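Local coordinates for alanine racemase 1 (PDB 4Y2W), which belongs to the alanine racemase family, whose subunits join a TIM-barrel N-terminal domain to a C-terminal domain built largely of beta strands, at residues Lys258-Gly263 with Phe272-Lys277; Val279-Pro284 with Ile321-Val326. The protein carries 1 engineered substitution. All blocks are in the same frame, centred on the assembly; numbering follows the deposited sequence.

Both contacts lie in the C-terminal domain and reach one sheet, in which strand 278-283 lies between 248-260 and 319-322. Contact 1, at the surface, takes the end of 248-260 and the chain leading into 278-283; contact 2, largely buried, takes 278-283 itself and its neighbour 319-322. Their chemistry follows their places: contact 1 relies on a threonine and a glycine in irregular backbone, with charged residues along its margin, whereas contact 2 combines regular antiparallel bonds with branched aliphatic packing. The two meet through the backbone, where Lys258 O lies close to Ile280 N in a probable hydrogen bond, and through a salt bridge from Arg276 NH2 to Asp325 OD1.

Contact 1 (Lys258-Gly263 with Phe272-Lys277); sequences KDVPAG and FVTKRK
The first torsion of Thr274, chi1 49°, sets OG1 between the backbone N and the carbonyl carbon, facing Pro261 O, while CG2 is left to meet Val260. In Val273, CG2 is the branch anti to the backbone N, and it comes to rest against Gly263. These groups close the neck of a long beta-hairpin connection: strand 248-260 ends here, the chain runs out through the small antiparallel pair 265-266 and 272-273, and it comes back to enter strand 278-283.

Thr274 suits the neck because one short side chain can bind backbone that is not in regular strand pairing. Its hydroxyl donates to Pro261 O at an OG1-O distance of 2.8 Å, in the carbonyl plane and on a lone pair, with a C=O...OG1 angle of 138°. The same OG1 is also hydrogen-bonded to Phe264 N. Next to it, Gly263 N donates to Thr274 O over 2.9 Å, with the donor well above the carbonyl plane, although its N-H points fairly straight at the oxygen (156°). Gly263 has a positive phi, a backbone shape that glycine adopts readily, and Val273 CG2 lies about 3.5 Å from Gly263 CA.

On the inner side the methyls Val260 CG2 and Thr274 CG2 approach to 4.2 Å, and Val260 also packs on Ile142 of the second subunit. Farther out, small Ala262 allows the backbone of Arg276 to pass close by, with its CB 3.7 Å from Arg276 N. Lys277 suits this solvent-exposed place: its bent chain brings NZ to 5.0 Å from Asp259 OD1, too far for a salt bridge, though the opposite charges may attract weakly. On the returning segment Lys275 folds back, and its NZ donates to Val273 O at 3.2 Å.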
ATOM      1  N   LYS A 258       8.299  -3.969 -28.148  1.00 36.86           N
ATOM      2  CA  LYS A 258       8.794  -5.023 -29.033  1.00 36.75           C
ATOM      3  C   LYS A 258       7.724  -5.512 -30.002  1.00 36.92           C
ATOM      4  O   LYS A 258       6.533  -5.529 -29.682  1.00 36.39           O
ATOM      5  CB  LYS A 258       9.374  -6.208 -28.249  1.00 36.90           C
ATOM      6  CG  LYS A 258       8.522  -6.721 -27.097  1.00 36.80           C
ATOM      7  CD  LYS A 258       8.847  -8.174 -26.757  1.00 36.08           C
ATOM      8  CE  LYS A 258       8.880  -8.432 -25.260  1.00 36.17           C
ATOM      9  NZ  LYS A 258       7.734  -7.827 -24.531  1.00 36.72           N
ATOM     10  N   ASP A 259       8.177  -5.887 -31.195  1.00 37.38           N
ATOM     11  CA  ASP A 259       7.346  -6.525 -32.204  1.00 37.20           C
ATOM     12  C   ASP A 259       7.526  -8.026 -32.074  1.00 37.49           C
ATOM     13  O   ASP A 259       8.656  -8.512 -32.079  1.00 37.78           O
ATOM     14  CB  ASP A 259       7.783  -6.089 -33.599  1.00 37.48           C
ATOM     15  CG  ASP A 259       7.430  -4.647 -33.900  1.00 37.91           C
ATOM     16  OD1 ASP A 259       6.292  -4.397 -34.344  1.00 39.68           O
ATOM     17  OD2 ASP A 259       8.287  -3.763 -33.698  1.00 37.72           O
ATOM     18  N   VAL A 260       6.422  -8.762 -31.956  1.00 37.51           N
ATOM     19  CA  VAL A 260       6.483 -10.219 -31.823  1.00 37.95           C
ATOM     20  C   VAL A 260       5.510 -10.890 -32.785  1.00 38.55           C
ATOM     21  O   VAL A 260       4.516 -10.283 -33.183  1.00 38.72           O
ATOM     22  CB  VAL A 260       6.175 -10.684 -30.380  1.00 37.83           C
ATOM     23  CG1 VAL A 260       7.161 -10.073 -29.400  1.00 37.53           C
ATOM     24  CG2 VAL A 260       4.741 -10.351 -29.980  1.00 38.16           C
ATOM     25  N   PRO A 261       5.785 -12.154 -33.152  1.00 39.30           N
ATOM     26  CA  PRO A 261       4.879 -12.903 -34.020  1.00 39.91           C
ATOM     27  C   PRO A 261       3.681 -13.481 -33.259  1.00 39.07           C
ATOM     28  O   PRO A 261       3.517 -13.221 -32.067  1.00 38.73           O
ATOM     29  CB  PRO A 261       5.772 -14.031 -34.545  1.00 40.01           C
ATOM     30  CG  PRO A 261       6.701 -14.300 -33.410  1.00 39.91           C
ATOM     31  CD  PRO A 261       6.965 -12.959 -32.776  1.00 39.72           C
ATOM     32  N   ALA A 262       2.849 -14.249 -33.958  1.00 38.73           N
ATOM     33  CA  ALA A 262       1.776 -15.004 -33.324  1.00 38.69           C
ATOM     34  C   ALA A 262       2.376 -16.201 -32.599  1.00 39.15           C
ATOM     35  O   ALA A 262       3.493 -16.622 -32.903  1.00 39.85           O
ATOM     36  CB  ALA A 262       0.766 -15.465 -34.359  1.00 38.90           C
ATOM     37  N   GLY A 263       1.638 -16.740 -31.634  1.00 39.22           N
ATOM     38  CA  GLY A 263       2.135 -17.838 -30.811  1.00 39.36           C
ATOM     39  C   GLY A 263       3.232 -17.416 -29.846  1.00 39.37           C
ATOM     40  O   GLY A 263       4.006 -18.256 -29.383  1.00 40.08           O
ATOM     41  N   PHE A 272      -0.855 -15.904 -21.219  1.00 41.42           N
ATOM     42  CA  PHE A 272      -1.305 -15.280 -22.464  1.00 41.72           C
ATOM     43  C   PHE A 272      -0.413 -15.702 -23.633  1.00 42.52           C
ATOM     44  O   PHE A 272       0.789 -15.926 -23.469  1.00 43.05           O
ATOM     45  CB  PHE A 272      -1.302 -13.754 -22.326  1.00 41.41           C
ATOM     46  CG  PHE A 272      -1.782 -13.021 -23.555  1.00 41.81           C
ATOM     47  CD1 PHE A 272      -0.892 -12.667 -24.566  1.00 41.55           C
ATOM     48  CD2 PHE A 272      -3.122 -12.676 -23.700  1.00 42.09           C
ATOM     49  CE1 PHE A 272      -1.331 -11.996 -25.697  1.00 41.16           C
ATOM     50  CE2 PHE A 272      -3.566 -12.000 -24.829  1.00 41.25           C
ATOM     51  CZ  PHE A 272      -2.669 -11.659 -25.828  1.00 41.23           C
ATOM     52  N   VAL A 273      -1.022 -15.815 -24.809  1.00 42.61           N
ATOM     53  CA  VAL A 273      -0.293 -16.036 -26.053  1.00 42.24           C
ATOM     54  C   VAL A 273      -0.928 -15.191 -27.153  1.00 41.96           C
ATOM     55  O   VAL A 273      -2.151 -15.112 -27.257  1.00 42.19           O
ATOM     56  CB  VAL A 273      -0.278 -17.527 -26.462  1.00 42.32           C
ATOM     57  CG1 VAL A 273      -1.678 -18.029 -26.805  1.00 41.80           C
ATOM     58  CG2 VAL A 273       0.677 -17.753 -27.626  1.00 42.16           C
ATOM     59  N   THR A 274      -0.097 -14.552 -27.964  1.00 42.33           N
ATOM     60  CA  THR A 274      -0.589 -13.750 -29.073  1.00 42.85           C
ATOM     61  C   THR A 274      -1.268 -14.636 -30.115  1.00 44.43           C
ATOM     62  O   THR A 274      -0.812 -15.748 -30.390  1.00 43.58           O
ATOM     63  CB  THR A 274       0.548 -12.960 -29.747  1.00 42.14           C
ATOM     64  OG1 THR A 274       1.656 -13.832 -30.015  1.00 41.25           O
ATOM     65  CG2 THR A 274       1.005 -11.824 -28.851  1.00 42.01           C
ATOM     66  N   LYS A 275      -2.370 -14.133 -30.670  1.00 47.15           N
ATOM     67  CA  LYS A 275      -3.084 -14.794 -31.766  1.00 48.03           C
ATOM     68  C   LYS A 275      -2.801 -14.095 -33.101  1.00 47.37           C
ATOM     69  O   LYS A 275      -3.427 -14.408 -34.114  1.00 48.53           O
ATOM     70  CB  LYS A 275      -4.597 -14.812 -31.488  1.00 48.91           C
ATOM     71  CG  LYS A 275      -5.032 -15.776 -30.391  1.00 50.20           C
ATOM     72  CD  LYS A 275      -5.001 -15.139 -29.008  1.00 51.96           C
ATOM     73  CE  LYS A 275      -5.310 -16.156 -27.914  1.00 52.81           C
ATOM     74  NZ  LYS A 275      -5.188 -15.583 -26.541  1.00 52.44           N
ATOM     75  N   ARG A 276      -1.851 -13.161 -33.099  1.00 46.42           N
ATOM     76  CA  ARG A 276      -1.532 -12.368 -34.283  1.00 46.66           C
ATOM     77  C   ARG A 276      -0.189 -11.658 -34.113  1.00 46.99           C
ATOM     78  O   ARG A 276       0.385 -11.659 -33.025  1.00 47.28           O
ATOM     79  CB  ARG A 276      -2.627 -11.323 -34.518  1.00 46.17           C
ATOM     80  CG  ARG A 276      -2.923 -10.465 -33.293  1.00 46.19           C
ATOM     81  CD  ARG A 276      -3.647  -9.173 -33.642  1.00 45.73           C
ATOM     82  NE  ARG A 276      -3.865  -8.354 -32.450  1.00 45.73           N
ATOM     83  CZ  ARG A 276      -4.390  -7.130 -32.450  1.00 45.88           C
ATOM     84  NH1 ARG A 276      -4.538  -6.479 -31.301  1.00 45.12           N
ATOM     85  NH2 ARG A 276      -4.765  -6.546 -33.585  1.00 45.86           N
ATOM     86  N   LYS A 277       0.305 -11.054 -35.190  1.00 46.65           N
ATOM     87  CA  LYS A 277       1.422 -10.124 -35.095  1.00 47.34           C
ATOM     88  C   LYS A 277       1.018  -8.980 -34.177  1.00 46.88           C
ATOM     89  O   LYS A 277      -0.054  -8.395 -34.348  1.00 48.90           O
ATOM     90  CB  LYS A 277       1.812  -9.563 -36.468  1.00 49.81           C
ATOM     91  CG  LYS A 277       3.212  -9.940 -36.925  1.00 52.26           C
ATOM     92  CD  LYS A 277       3.861  -8.817 -37.725  1.00 54.18           C
ATOM     93  CE  LYS A 277       5.368  -9.003 -37.824  1.00 56.40           C
ATOM     94  NZ  LYS A 277       6.060  -8.882 -36.507  1.00 57.75           N
TER

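Contact 2 (Val279-Pro284 with Ile321-Val326); sequences VIATIP and IDVTDV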
ATOM      1  N   VAL A 279       2.331  -5.621 -31.284  1.00 39.43           N
ATOM      2  CA  VAL A 279       3.277  -4.724 -30.630  1.00 39.38           C
ATOM      3  C   VAL A 279       2.972  -4.723 -29.133  1.00 38.61           C
ATOM      4  O   VAL A 279       1.904  -4.281 -28.713  1.00 38.23           O
ATOM      5  CB  VAL A 279       3.175  -3.281 -31.171  1.00 40.05           C
ATOM      6  CG1 VAL A 279       4.216  -2.384 -30.513  1.00 39.61           C
ATOM      7  CG2 VAL A 279       3.345  -3.265 -32.684  1.00 40.43           C
ATOM      8  N   ILE A 280       3.912  -5.224 -28.337  1.00 38.48           N
ATOM      9  CA  ILE A 280       3.758  -5.293 -26.883  1.00 37.60           C
ATOM     10  C   ILE A 280       4.574  -4.199 -26.212  1.00 37.18           C
ATOM     11  O   ILE A 280       5.771  -4.056 -26.468  1.00 38.50           O
ATOM     12  CB  ILE A 280       4.231  -6.656 -26.333  1.00 37.09           C
ATOM     13  CG1 ILE A 280       3.530  -7.803 -27.069  1.00 37.80           C
ATOM     14  CG2 ILE A 280       3.999  -6.748 -24.829  1.00 36.56           C
ATOM     15  CD1 ILE A 280       2.019  -7.706 -27.080  1.00 38.16           C
ATOM     16  N   ALA A 281       3.927  -3.426 -25.351  1.00 36.06           N
ATOM     17  CA  ALA A 281       4.635  -2.452 -24.539  1.00 36.04           C
ATOM     18  C   ALA A 281       4.743  -2.965 -23.108  1.00 35.80           C
ATOM     19  O   ALA A 281       3.853  -3.664 -22.619  1.00 35.87           O
ATOM     20  CB  ALA A 281       3.932  -1.106 -24.577  1.00 36.17           C
ATOM     21  N   THR A 282       5.844  -2.625 -22.450  1.00 34.54           N
ATOM     22  CA  THR A 282       6.028  -2.923 -21.039  1.00 33.92           C
ATOM     23  C   THR A 282       5.969  -1.601 -20.276  1.00 33.46           C
ATOM     24  O   THR A 282       6.517  -0.588 -20.727  1.00 32.97           O
ATOM     25  CB  THR A 282       7.379  -3.615 -20.786  1.00 33.89           C
ATOM     26  OG1 THR A 282       7.550  -4.691 -21.715  1.00 34.99           O
ATOM     27  CG2 THR A 282       7.449  -4.158 -19.374  1.00 33.87           C
ATOM     28  N   ILE A 283       5.307  -1.608 -19.126  1.00 32.27           N
ATOM     29  CA  ILE A 283       5.153  -0.394 -18.333  1.00 32.00           C
ATOM     30  C   ILE A 283       5.597  -0.650 -16.896  1.00 31.25           C
ATOM     31  O   ILE A 283       5.275  -1.689 -16.317  1.00 30.61           O
ATOM     32  CB  ILE A 283       3.709   0.158 -18.384  1.00 32.51           C
ATOM     33  CG1 ILE A 283       2.674  -0.950 -18.122  1.00 33.14           C
ATOM     34  CG2 ILE A 283       3.442   0.812 -19.734  1.00 32.18           C
ATOM     35  CD1 ILE A 283       1.237  -0.493 -18.277  1.00 33.62           C
ATOM     36  N   PRO A 284       6.340   0.299 -16.308  1.00 30.81           N
ATOM     37  CA  PRO A 284       6.954   0.064 -15.007  1.00 30.58           C
ATOM     38  C   PRO A 284       5.985   0.285 -13.843  1.00 30.56           C
ATOM     39  O   PRO A 284       6.276   1.054 -12.927  1.00 29.82           O
ATOM     40  CB  PRO A 284       8.097   1.080 -14.992  1.00 30.46           C
ATOM     41  CG  PRO A 284       7.548   2.236 -15.759  1.00 30.75           C
ATOM     42  CD  PRO A 284       6.633   1.656 -16.807  1.00 30.81           C
ATOM     43  N   ILE A 321       1.167  -4.641 -21.988  1.00 33.57           N
ATOM     44  CA  ILE A 321      -0.081  -4.243 -22.630  1.00 34.03           C
ATOM     45  C   ILE A 321       0.021  -4.412 -24.144  1.00 34.46           C
ATOM     46  O   ILE A 321       1.087  -4.213 -24.725  1.00 34.84           O
ATOM     47  CB  ILE A 321      -0.464  -2.781 -22.295  1.00 34.03           C
ATOM     48  CG1 ILE A 321       0.753  -1.853 -22.396  1.00 34.16           C
ATOM     49  CG2 ILE A 321      -1.064  -2.699 -20.901  1.00 34.07           C
ATOM     50  CD1 ILE A 321       0.404  -0.377 -22.452  1.00 33.82           C
ATOM     51  N   ASP A 322      -1.090  -4.784 -24.774  1.00 35.11           N
ATOM     52  CA  ASP A 322      -1.150  -4.936 -26.224  1.00 35.38           C
ATOM     53  C   ASP A 322      -1.462  -3.587 -26.852  1.00 35.80           C
ATOM     54  O   ASP A 322      -2.562  -3.061 -26.688  1.00 36.21           O
ATOM     55  CB  ASP A 322      -2.219  -5.963 -26.622  1.00 35.27           C
ATOM     56  CG  ASP A 322      -2.156  -6.332 -28.096  1.00 35.14           C
ATOM     57  OD1 ASP A 322      -1.663  -5.513 -28.898  1.00 35.37           O
ATOM     58  OD2 ASP A 322      -2.596  -7.442 -28.454  1.00 34.85           O
ATOM     59  N   VAL A 323      -0.494  -3.035 -27.578  1.00 36.30           N
ATOM     60  CA  VAL A 323      -0.649  -1.717 -28.194  1.00 37.16           C
ATOM     61  C   VAL A 323      -0.695  -1.806 -29.721  1.00 38.06           C
ATOM     62  O   VAL A 323      -0.417  -0.829 -30.419  1.00 38.81           O
ATOM     63  CB  VAL A 323       0.467  -0.751 -27.733  1.00 36.69           C
ATOM     64  CG1 VAL A 323       0.418  -0.571 -26.223  1.00 36.79           C
ATOM     65  CG2 VAL A 323       1.843  -1.242 -28.161  1.00 36.44           C
ATOM     66  N   THR A 324      -1.072  -2.976 -30.232  1.00 38.92           N
ATOM     67  CA  THR A 324      -1.082  -3.237 -31.669  1.00 39.44           C
ATOM     68  C   THR A 324      -2.038  -2.328 -32.444  1.00 40.33           C
ATOM     69  O   THR A 324      -1.755  -1.957 -33.579  1.00 40.75           O
ATOM     70  CB  THR A 324      -1.472  -4.697 -31.944  1.00 39.27           C
ATOM     71  OG1 THR A 324      -0.648  -5.564 -31.153  1.00 38.22           O
ATOM     72  CG2 THR A 324      -1.310  -5.036 -33.425  1.00 39.72           C
ATOM     73  N   ASP A 325      -3.161  -1.972 -31.827  1.00 41.68           N
ATOM     74  CA  ASP A 325      -4.189  -1.170 -32.491  1.00 42.59           C
ATOM     75  C   ASP A 325      -3.938   0.334 -32.405  1.00 43.87           C
ATOM     76  O   ASP A 325      -4.636   1.110 -33.053  1.00 43.89           O
ATOM     77  CB  ASP A 325      -5.565  -1.480 -31.900  1.00 42.39           C
ATOM     78  CG  ASP A 325      -5.891  -2.956 -31.923  1.00 42.71           C
ATOM     79  OD1 ASP A 325      -5.445  -3.654 -32.859  1.00 42.11           O
ATOM     80  OD2 ASP A 325      -6.594  -3.415 -30.996  1.00 43.98           O
ATOM     81  N   VAL A 326      -2.956   0.745 -31.606  1.00 46.43           N
ATOM     82  CA  VAL A 326      -2.662   2.164 -31.421  1.00 47.94           C
ATOM     83  C   VAL A 326      -1.498   2.584 -32.315  1.00 49.42           C
ATOM     84  O   VAL A 326      -0.416   1.995 -32.252  1.00 49.63           O
ATOM     85  CB  VAL A 326      -2.325   2.474 -29.951  1.00 48.13           C
ATOM     86  CG1 VAL A 326      -2.097   3.970 -29.758  1.00 48.54           C
ATOM     87  CG2 VAL A 326      -3.438   1.978 -29.039  1.00 48.18           C
TER
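Ala281 and Ile321 form an antiparallel hydrogen-bonded pair: Ala281 N reaches Ile321 O at 3.0 Å, and Ile321 N returns to Ala281 O at 2.9 Å. On the same face the small Ala281 CB touches both Ile321 CG1 and Val323 CG1, 3.9 Å from each, and the side chains of Ile283 and Ile321 cross at about a right angle, CD1 meeting CG2. Ile280 and Asp322 form the neighbouring non-hydrogen-bonded pair, their side chains on the other face. The ladder then continues past the regular strand, Val323 N donating to Val279 O nearly along the C=O axis (175°), while Val279 CG1, anti to its own N, packs on Val323 CG2.

At the strand's end the chain enters a type I turn, Val323 to Val326. There Thr324 OG1, rather than a carbonyl, accepts from Val279 N at 3.0 Å. What positions Thr324 is Asp322, whose OD1 takes Thr324 N at 2.9 Å in an Asx turn. On strand 278-283, Thr282 OG1 is hydrogen-bonded to Arg138 O of the second subunit.

Aliphatic groups thus pack together on the face of Ala281 and Ile321, while side-chain oxygens take over at the strand end. With an N-H on OD1 and Arg276 weakly paired to OD2, Asp322 is probably ionised.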